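Local structure of structure-specific endonuclease subunit SLX4 (Thielavia terrestris, 6SEI) at residues M45-L56 / W82-R93. The protein is probably the regulatory subunit of the SLX1-SLX4 endonuclease, which cuts branched DNA during repair and recombination, and is represented here by its C-terminal domain. Numbering follows the deposited sequence.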
ATOM      1  N   MET B  45     -15.232 -32.016  26.420  1.00 20.84           N
ATOM      2  CA  MET B  45     -14.458 -31.040  25.663  1.00 20.45           C
ATOM      3  C   MET B  45     -13.745 -31.691  24.487  1.00 20.49           C
ATOM      4  O   MET B  45     -13.745 -31.146  23.378  1.00 20.74           O
ATOM      5  CB  MET B  45     -13.459 -30.343  26.583  1.00 20.08           C
ATOM      6  CG  MET B  45     -14.121 -29.624  27.739  1.00 20.16           C
ATOM      7  SD  MET B  45     -12.977 -29.062  29.007  1.00 20.35           S
ATOM      8  CE  MET B  45     -14.127 -28.622  30.307  1.00 20.73           C
ATOM      9  N   LEU B  46     -13.141 -32.862  24.705  1.00 20.30           N
ATOM     10  CA  LEU B  46     -12.446 -33.550  23.619  1.00 19.95           C
ATOM     11  C   LEU B  46     -13.388 -33.895  22.474  1.00 19.93           C
ATOM     12  O   LEU B  46     -12.960 -33.944  21.316  1.00 19.97           O
ATOM     13  CB  LEU B  46     -11.770 -34.815  24.145  1.00 19.54           C
ATOM     14  CG  LEU B  46     -10.618 -34.589  25.124  1.00 19.16           C
ATOM     15  CD1 LEU B  46     -10.070 -35.917  25.619  1.00 19.06           C
ATOM     16  CD2 LEU B  46      -9.526 -33.764  24.469  1.00 18.73           C
ATOM     17  N   MET B  47     -14.663 -34.134  22.769  1.00 20.00           N
ATOM     18  CA  MET B  47     -15.655 -34.430  21.744  1.00 19.93           C
ATOM     19  C   MET B  47     -16.401 -33.189  21.272  1.00 20.47           C
ATOM     20  O   MET B  47     -17.396 -33.318  20.551  1.00 20.91           O
ATOM     21  CB  MET B  47     -16.654 -35.470  22.263  1.00 19.68           C
ATOM     22  CG  MET B  47     -16.025 -36.798  22.647  1.00 19.47           C
ATOM     23  SD  MET B  47     -17.255 -38.040  23.093  1.00 19.62           S
ATOM     24  CE  MET B  47     -17.892 -37.344  24.615  1.00 20.06           C
ATOM     25  N   TYR B  48     -15.945 -31.999  21.670  1.00 20.52           N
ATOM     26  CA  TYR B  48     -16.548 -30.717  21.291  1.00 20.43           C
ATOM     27  C   TYR B  48     -17.996 -30.586  21.761  1.00 20.79           C
ATOM     28  O   TYR B  48     -18.807 -29.925  21.108  1.00 20.84           O
ATOM     29  CB  TYR B  48     -16.483 -30.473  19.781  1.00 20.24           C
ATOM     30  CG  TYR B  48     -15.146 -30.727  19.124  1.00 20.30           C
ATOM     31  CD1 TYR B  48     -14.080 -29.851  19.297  1.00 20.39           C
ATOM     32  CD2 TYR B  48     -14.961 -31.830  18.302  1.00 20.29           C
ATOM     33  CE1 TYR B  48     -12.859 -30.082  18.680  1.00 20.42           C
ATOM     34  CE2 TYR B  48     -13.752 -32.068  17.682  1.00 20.24           C
ATOM     35  CZ  TYR B  48     -12.705 -31.196  17.872  1.00 20.40           C
ATOM     36  OH  TYR B  48     -11.505 -31.449  17.249  1.00 20.45           O
ATOM     37  N   ASP B  49     -18.346 -31.203  22.882  1.00 21.23           N
ATOM     38  CA  ASP B  49     -19.625 -30.896  23.509  1.00 21.68           C
ATOM     39  C   ASP B  49     -19.643 -29.416  23.878  1.00 22.18           C
ATOM     40  O   ASP B  49     -18.725 -28.953  24.572  1.00 22.55           O
ATOM     41  CB  ASP B  49     -19.851 -31.738  24.766  1.00 21.64           C
ATOM     42  CG  ASP B  49     -20.190 -33.189  24.464  1.00 21.25           C
ATOM     43  OD1 ASP B  49     -20.635 -33.499  23.335  1.00 21.10           O
ATOM     44  OD2 ASP B  49     -20.016 -34.027  25.375  1.00 21.07           O
ATOM     45  N   PRO B  50     -20.628 -28.639  23.425  1.00 21.98           N
ATOM     46  CA  PRO B  50     -20.750 -27.257  23.912  1.00 22.21           C
ATOM     47  C   PRO B  50     -20.924 -27.239  25.423  1.00 22.33           C
ATOM     48  O   PRO B  50     -21.841 -27.857  25.969  1.00 17.37           O
ATOM     49  CB  PRO B  50     -21.995 -26.730  23.187  1.00 17.34           C
ATOM     50  CG  PRO B  50     -22.100 -27.570  21.968  1.00 17.10           C
ATOM     51  CD  PRO B  50     -21.616 -28.939  22.374  1.00 21.68           C
ATOM     52  N   ILE B  51     -20.025 -26.526  26.097  1.00 22.08           N
ATOM     53  CA  ILE B  51     -19.890 -26.598  27.548  1.00 21.72           C
ATOM     54  C   ILE B  51     -20.821 -25.576  28.188  1.00 22.36           C
ATOM     55  O   ILE B  51     -20.630 -24.366  28.041  1.00 22.62           O
ATOM     56  CB  ILE B  51     -18.437 -26.369  27.979  1.00 20.96           C
ATOM     57  CG1 ILE B  51     -17.534 -27.449  27.384  1.00 20.09           C
ATOM     58  CG2 ILE B  51     -18.321 -26.342  29.494  1.00 21.02           C
ATOM     59  CD1 ILE B  51     -17.992 -28.857  27.684  1.00 19.68           C
ATOM     60  N   ILE B  52     -21.831 -26.058  28.908  1.00 22.64           N
ATOM     61  CA  ILE B  52     -22.680 -25.157  29.676  1.00 23.27           C
ATOM     62  C   ILE B  52     -21.885 -24.673  30.884  1.00 23.77           C
ATOM     63  O   ILE B  52     -21.476 -25.471  31.737  1.00 23.63           O
ATOM     64  CB  ILE B  52     -23.988 -25.845  30.085  1.00 23.23           C
ATOM     65  CG1 ILE B  52     -24.923 -25.942  28.877  1.00 23.07           C
ATOM     66  CG2 ILE B  52     -24.659 -25.081  31.214  1.00 23.52           C
ATOM     67  CD1 ILE B  52     -25.935 -27.060  28.973  1.00 23.20           C
ATOM     68  N   LEU B  53     -21.663 -23.358  30.953  1.00 24.33           N
ATOM     69  CA  LEU B  53     -20.676 -22.801  31.874  1.00 24.52           C
ATOM     70  C   LEU B  53     -21.063 -23.029  33.330  1.00 25.28           C
ATOM     71  O   LEU B  53     -20.258 -23.530  34.121  1.00 25.56           O
ATOM     72  CB  LEU B  53     -20.490 -21.311  31.594  1.00 24.66           C
ATOM     73  CG  LEU B  53     -19.791 -20.997  30.273  1.00 24.41           C
ATOM     74  CD1 LEU B  53     -20.142 -19.607  29.783  1.00 24.58           C
ATOM     75  CD2 LEU B  53     -18.286 -21.160  30.430  1.00 24.35           C
ATOM     76  N   GLU B  54     -22.288 -22.664  33.709  1.00 25.86           N
ATOM     77  CA  GLU B  54     -22.691 -22.807  35.104  1.00 26.85           C
ATOM     78  C   GLU B  54     -22.675 -24.258  35.562  1.00 26.31           C
ATOM     79  O   GLU B  54     -22.619 -24.515  36.768  1.00 26.62           O
ATOM     80  CB  GLU B  54     -24.079 -22.200  35.319  1.00 28.49           C
ATOM     81  CG  GLU B  54     -24.209 -20.760  34.832  1.00 29.49           C
ATOM     82  CD  GLU B  54     -24.645 -20.672  33.379  1.00 29.71           C
ATOM     83  OE1 GLU B  54     -24.625 -21.712  32.684  1.00 29.40           O
ATOM     84  OE2 GLU B  54     -25.013 -19.564  32.934  1.00 30.10           O
ATOM     85  N   ASP B  55     -22.714 -25.209  34.629  1.00 25.75           N
ATOM     86  CA  ASP B  55     -22.586 -26.617  34.984  1.00 25.36           C
ATOM     87  C   ASP B  55     -21.145 -26.973  35.327  1.00 25.13           C
ATOM     88  O   ASP B  55     -20.874 -27.539  36.391  1.00 25.65           O
ATOM     89  CB  ASP B  55     -23.098 -27.492  33.842  1.00 25.14           C
ATOM     90  CG  ASP B  55     -24.605 -27.503  33.753  1.00 25.74           C
ATOM     91  OD1 ASP B  55     -25.257 -27.010  34.698  1.00 26.30           O
ATOM     92  OD2 ASP B  55     -25.139 -28.003  32.743  1.00 25.75           O
ATOM     93  N   LEU B  56     -20.204 -26.655  34.433  1.00 24.57           N
ATOM     94  CA  LEU B  56     -18.797 -26.871  34.754  1.00 24.04           C
ATOM     95  C   LEU B  56     -18.360 -25.988  35.916  1.00 24.44           C
ATOM     96  O   LEU B  56     -17.564 -26.414  36.762  1.00 24.45           O
ATOM     97  CB  LEU B  56     -17.924 -26.612  33.525  1.00 23.34           C
ATOM     98  CG  LEU B  56     -16.417 -26.745  33.771  1.00 17.76           C
ATOM     99  CD1 LEU B  56     -16.043 -28.191  34.064  1.00 18.42           C
ATOM    100  CD2 LEU B  56     -15.612 -26.201  32.601  1.00 17.57           C
ATOM    101  N   TRP B  82     -11.394 -19.198  30.640  1.00 27.42           N
ATOM    102  CA  TRP B  82     -10.556 -20.386  30.504  1.00 26.00           C
ATOM    103  C   TRP B  82     -10.923 -21.178  29.258  1.00 25.46           C
ATOM    104  O   TRP B  82     -10.046 -21.586  28.488  1.00 25.18           O
ATOM    105  CB  TRP B  82     -10.682 -21.264  31.751  1.00 25.80           C
ATOM    106  CG  TRP B  82      -9.828 -22.503  31.706  1.00 25.46           C
ATOM    107  CD1 TRP B  82      -8.523 -22.616  32.101  1.00 25.49           C
ATOM    108  CD2 TRP B  82     -10.217 -23.803  31.235  1.00 25.02           C
ATOM    109  NE1 TRP B  82      -8.079 -23.903  31.905  1.00 25.02           N
ATOM    110  CE2 TRP B  82      -9.097 -24.650  31.375  1.00 24.77           C
ATOM    111  CE3 TRP B  82     -11.401 -24.331  30.710  1.00 24.78           C
ATOM    112  CZ2 TRP B  82      -9.130 -25.993  31.011  1.00 24.36           C
ATOM    113  CZ3 TRP B  82     -11.430 -25.665  30.348  1.00 24.34           C
ATOM    114  CH2 TRP B  82     -10.302 -26.481  30.502  1.00 24.20           C
ATOM    115  N   CYS B  83     -12.221 -21.402  29.039  1.00 25.29           N
ATOM    116  CA  CYS B  83     -12.657 -22.169  27.876  1.00 24.77           C
ATOM    117  C   CYS B  83     -12.225 -21.494  26.583  1.00 24.49           C
ATOM    118  O   CYS B  83     -11.696 -22.143  25.673  1.00 24.24           O
ATOM    119  CB  CYS B  83     -14.175 -22.338  27.896  1.00 25.01           C
ATOM    120  SG  CYS B  83     -14.796 -23.454  29.163  1.00 25.27           S
ATOM    121  N   GLU B  84     -12.444 -20.180  26.486  1.00 24.34           N
ATOM    122  CA  GLU B  84     -12.081 -19.463  25.271  1.00 23.81           C
ATOM    123  C   GLU B  84     -10.578 -19.493  25.043  1.00 23.24           C
ATOM    124  O   GLU B  84     -10.118 -19.586  23.900  1.00 22.84           O
ATOM    125  CB  GLU B  84     -12.590 -18.030  25.345  1.00 24.34           C
ATOM    126  CG  GLU B  84     -14.084 -17.948  25.545  1.00 24.91           C
ATOM    127  CD  GLU B  84     -14.632 -16.590  25.192  1.00 25.60           C
ATOM    128  OE1 GLU B  84     -13.889 -15.595  25.348  1.00 25.60           O
ATOM    129  OE2 GLU B  84     -15.801 -16.520  24.753  1.00 26.06           O
ATOM    130  N   SER B  85      -9.793 -19.424  26.119  1.00 23.25           N
ATOM    131  CA  SER B  85      -8.352 -19.574  25.975  1.00 22.93           C
ATOM    132  C   SER B  85      -7.964 -20.969  25.499  1.00 23.16           C
ATOM    133  O   SER B  85      -6.892 -21.127  24.905  1.00 23.37           O
ATOM    134  CB  SER B  85      -7.652 -19.243  27.298  1.00 22.47           C
ATOM    135  OG  SER B  85      -7.697 -20.326  28.207  1.00 22.10           O
ATOM    136  N   LYS B  86      -8.820 -21.972  25.712  1.00 23.24           N
ATOM    137  CA  LYS B  86      -8.523 -23.358  25.363  1.00 23.05           C
ATOM    138  C   LYS B  86      -9.188 -23.818  24.072  1.00 23.07           C
ATOM    139  O   LYS B  86      -9.102 -25.008  23.744  1.00 23.29           O
ATOM    140  CB  LYS B  86      -8.955 -24.299  26.496  1.00 20.18           C
ATOM    141  CG  LYS B  86      -8.251 -24.085  27.817  1.00 20.41           C
ATOM    142  CD  LYS B  86      -6.763 -24.303  27.698  1.00 20.12           C
ATOM    143  CE  LYS B  86      -6.111 -24.266  29.062  1.00 20.39           C
ATOM    144  NZ  LYS B  86      -4.725 -23.733  28.981  1.00 23.57           N
ATOM    145  N   SER B  87      -9.853 -22.921  23.344  1.00 22.84           N
ATOM    146  CA  SER B  87     -10.696 -23.238  22.191  1.00 22.81           C
ATOM    147  C   SER B  87     -11.875 -24.130  22.554  1.00 23.69           C
ATOM    148  O   SER B  87     -12.556 -24.647  21.658  1.00 24.09           O
ATOM    149  CB  SER B  87      -9.894 -23.880  21.049  1.00 22.00           C
ATOM    150  OG  SER B  87      -9.481 -22.901  20.112  1.00 22.04           O
ATOM    151  N   VAL B  88     -12.138 -24.318  23.843  1.00 24.29           N
ATOM    152  CA  VAL B  88     -13.275 -25.111  24.290  1.00 24.95           C
ATOM    153  C   VAL B  88     -14.540 -24.277  24.122  1.00 26.09           C
ATOM    154  O   VAL B  88     -14.670 -23.194  24.703  1.00 26.88           O
ATOM    155  CB  VAL B  88     -13.092 -25.575  25.741  1.00 20.67           C
ATOM    156  CG1 VAL B  88     -14.316 -26.339  26.212  1.00 21.11           C
ATOM    157  CG2 VAL B  88     -11.847 -26.442  25.860  1.00 20.27           C
ATOM    158  N   CYS B  89     -15.464 -24.777  23.308  1.00 26.38           N
ATOM    159  CA  CYS B  89     -16.705 -24.081  23.008  1.00 26.90           C
ATOM    160  C   CYS B  89     -17.662 -24.161  24.189  1.00 27.66           C
ATOM    161  O   CYS B  89     -17.948 -25.253  24.693  1.00 28.02           O
ATOM    162  CB  CYS B  89     -17.335 -24.703  21.761  1.00 26.68           C
ATOM    163  SG  CYS B  89     -19.020 -24.215  21.366  1.00 26.91           S
ATOM    164  N   CYS B  90     -18.177 -23.006  24.612  1.00 27.75           N
ATOM    165  CA  CYS B  90     -19.037 -22.929  25.784  1.00 28.22           C
ATOM    166  C   CYS B  90     -20.232 -22.022  25.512  1.00 28.83           C
ATOM    167  O   CYS B  90     -20.314 -21.347  24.484  1.00 28.30           O
ATOM    168  CB  CYS B  90     -18.260 -22.433  27.011  1.00 28.19           C
ATOM    169  SG  CYS B  90     -17.276 -20.956  26.708  1.00 28.29           S
ATOM    170  N   LEU B  91     -21.173 -22.021  26.458  1.00 30.43           N
ATOM    171  CA  LEU B  91     -22.360 -21.181  26.361  1.00 32.17           C
ATOM    172  C   LEU B  91     -22.931 -20.944  27.754  1.00 33.90           C
ATOM    173  O   LEU B  91     -22.649 -21.684  28.701  1.00 34.46           O
ATOM    174  CB  LEU B  91     -23.417 -21.813  25.448  1.00 32.39           C
ATOM    175  CG  LEU B  91     -23.958 -23.183  25.865  1.00 32.98           C
ATOM    176  CD1 LEU B  91     -25.320 -23.062  26.538  1.00 34.12           C
ATOM    177  CD2 LEU B  91     -24.035 -24.117  24.669  1.00 32.64           C
ATOM    178  N   TRP B  92     -23.737 -19.890  27.862  1.00 34.72           N
ATOM    179  CA  TRP B  92     -24.507 -19.620  29.065  1.00 35.77           C
ATOM    180  C   TRP B  92     -25.844 -20.342  28.988  1.00 37.51           C
ATOM    181  O   TRP B  92     -26.466 -20.406  27.924  1.00 38.52           O
ATOM    182  CB  TRP B  92     -24.747 -18.121  29.239  1.00 35.61           C
ATOM    183  CG  TRP B  92     -23.505 -17.307  29.359  1.00 26.28           C
ATOM    184  CD1 TRP B  92     -22.900 -16.587  28.373  1.00 25.81           C
ATOM    185  CD2 TRP B  92     -22.717 -17.112  30.539  1.00 28.89           C
ATOM    186  NE1 TRP B  92     -21.782 -15.961  28.863  1.00 25.69           N
ATOM    187  CE2 TRP B  92     -21.646 -16.269  30.191  1.00 26.09           C
ATOM    188  CE3 TRP B  92     -22.812 -17.575  31.856  1.00 29.36           C
ATOM    189  CZ2 TRP B  92     -20.675 -15.877  31.111  1.00 26.21           C
ATOM    190  CZ3 TRP B  92     -21.848 -17.184  32.768  1.00 29.54           C
ATOM    191  CH2 TRP B  92     -20.793 -16.343  32.391  1.00 26.70           C
ATOM    192  N   ARG B  93     -26.287 -20.876  30.119  1.00 37.78           N
ATOM    193  CA  ARG B  93     -27.564 -21.575  30.176  1.00 37.98           C
ATOM    194  C   ARG B  93     -28.732 -20.593  30.128  1.00 37.83           C
ATOM    195  O   ARG B  93     -29.527 -20.598  29.186  1.00 37.37           O
ATOM    196  CB  ARG B  93     -27.649 -22.432  31.437  1.00 38.78           C
ATOM    197  CG  ARG B  93     -28.935 -23.227  31.559  1.00 39.74           C
ATOM    198  CD  ARG B  93     -28.859 -24.199  32.717  1.00 40.41           C
ATOM    199  NE  ARG B  93     -28.348 -23.554  33.922  1.00 41.33           N
ATOM    200  CZ  ARG B  93     -27.442 -24.098  34.727  1.00 41.86           C
ATOM    201  NH1 ARG B  93     -26.949 -25.299  34.451  1.00 41.51           N
ATOM    202  NH2 ARG B  93     -27.031 -23.441  35.806  1.00 42.50           N
TER
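Ile-51 and Ile-52 pair in parallel with Cys-90 and Leu-91. Three backbone bonds run between residues 51-53 and 89-91: Ile-51 N to Cys-89 O (2.8 Å), Leu-91 N to Ile-51 O (2.9 Å) and Leu-53 N to Leu-91 O (3.0 Å).

Polar side chains extend the pairing. Glu-54 bends at chi2 (89°), and Arg-93 N donates a hydrogen bond to its OE1 (3.2 Å), which uses its syn lone pair. Glu-54 OE2 accepts a weak second bond from that N-H and lies at the Trp-92 ring edge. OE1 also sits over the Arg-93 guanidinium, a proximity of charges only. Asp-55 OD1 forms a salt bridge to NH1. With an alanine at Glu-54, the Arg-93 N-H would probably lose its carboxylate acceptor.

Apolar side chains meet around the strand pair. Leu-53 CD1 makes a CH-pi contact over the six-membered ring of Trp-92, 3.7 Å from its centroid. Leu-91 CD2 meets Pro-50 CB, and CD1 meets Ile-52 CG1. Val-88 CG1 touches Ile-51 CG1 and Met-45 CG, and Met-45 SD makes a Met-aromatic contact at the Trp-82 edge.

Within the Slx4 family region, this short parallel pair leads into helix 53-67, with Ile-52 as N-cap, and ties it to the segment after helix 76-85. Helix 12-29 packs on Met-45 and Trp-82; another protein's chain bonds Ser-87.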